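Local coordinates for D-methionine-binding lipoprotein MetQ (Escherichia coli, PDB 4YAH) that captures methionine as the substrate-binding component of an ATP-driven D-methionine transport system, at residues 39-42 with 43-46. Sequence-based numbering, arbitrary orientation.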
# COMPACT_ATOMS: atom_id res chain seq x y z
N VAL A 39 -2.24 4.75 9.86
CA VAL A 39 -2.30 6.18 10.15
C VAL A 39 -1.89 7.00 8.95
O VAL A 39 -1.11 6.55 8.12
CB VAL A 39 -1.40 6.56 11.35
CG1 VAL A 39 -1.85 5.86 12.57
CG2 VAL A 39 0.03 6.21 11.09
N GLY A 40 -2.43 8.20 8.86
CA GLY A 40 -2.15 9.08 7.75
C GLY A 40 -3.38 9.20 6.89
O GLY A 40 -4.51 9.07 7.38
N ALA A 41 -3.17 9.40 5.61
CA ALA A 41 -4.26 9.69 4.71
C ALA A 41 -5.21 8.51 4.61
O ALA A 41 -6.40 8.71 4.38
CB ALA A 41 -3.74 10.06 3.35
N GLU A 42 -4.71 7.29 4.77
CA GLU A 42 -5.60 6.12 4.68
C GLU A 42 -6.56 6.11 5.86
O GLU A 42 -7.73 5.74 5.71
CB GLU A 42 -4.81 4.80 4.60
CG GLU A 42 -4.08 4.64 3.25
CD GLU A 42 -3.42 3.29 3.03
OE1 GLU A 42 -2.53 3.20 2.15
OE2 GLU A 42 -3.76 2.32 3.71
N GLN A 43 -6.10 6.53 7.03
CA GLN A 43 -6.99 6.66 8.18
C GLN A 43 -8.06 7.71 7.91
O GLN A 43 -9.22 7.52 8.27
CB GLN A 43 -6.21 7.02 9.44
CG GLN A 43 -7.10 7.15 10.67
CD GLN A 43 -6.37 7.70 11.87
OE1 GLN A 43 -5.14 7.78 11.89
NE2 GLN A 43 -7.12 8.09 12.89
N GLN A 44 -7.67 8.82 7.28
CA GLN A 44 -8.64 9.87 6.97
C GLN A 44 -9.75 9.31 6.07
O GLN A 44 -10.92 9.61 6.27
CB GLN A 44 -7.97 11.05 6.28
CG GLN A 44 -6.93 11.76 7.11
CD GLN A 44 -6.20 12.81 6.29
OE1 GLN A 44 -6.83 13.57 5.55
NE2 GLN A 44 -4.87 12.83 6.39
N VAL A 45 -9.38 8.52 5.07
CA VAL A 45 -10.36 7.95 4.16
C VAL A 45 -11.25 6.98 4.92
O VAL A 45 -12.46 6.96 4.72
CB VAL A 45 -9.66 7.24 2.98
CG1 VAL A 45 -10.65 6.53 2.07
CG2 VAL A 45 -8.87 8.27 2.17
N ALA A 46 -10.66 6.19 5.81
CA ALA A 46 -11.42 5.21 6.59
C ALA A 46 -12.41 5.92 7.50
O ALA A 46 -13.50 5.39 7.77
CB ALA A 46 -10.48 4.33 7.40
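The first turn of helix 41-57, which follows strand 32-38 in a beta-alpha-beta unit, begins here at G40, the N-cap residue. Its carbonyl takes the first helical bond, Q44 N to G40 O at 3.2 Å; V45 N to A41 O and A46 N to E42 O, at 3.1 and 3.0 Å, continue the pattern. G40 turns at the cap with phi 110° and psi -149°, a backbone conformation that comes easily to a residue without a CB.

The side chain of Q43 reaches back to V39, the residue before the cap. Its CG stands anti to the backbone N (chi1 -179°) and the chain stays extended, which brings OE1 obliquely across V39, 3.7 Å from its CA and 3.9 Å from its CG1, while NE2 makes a weak hydrogen bond to E47. Q44 also turns back toward the helix start, its NE2 coming within 3.6 Å of A41 CA. On the buried flank, V45 CG2 sits 3.3 Å from A41 O, and both residues pack against helix 253-262.

E42 leaves this turn toward the ligand pocket. OE1 is hydrogen-bonded to T204 OG1 and weakly to the amino nitrogen of bound methionine. The first-turn position may lend a modest stabilisation to the negative charge, and an anionic carboxylate would be consistent with a positively charged amino group in the pocket.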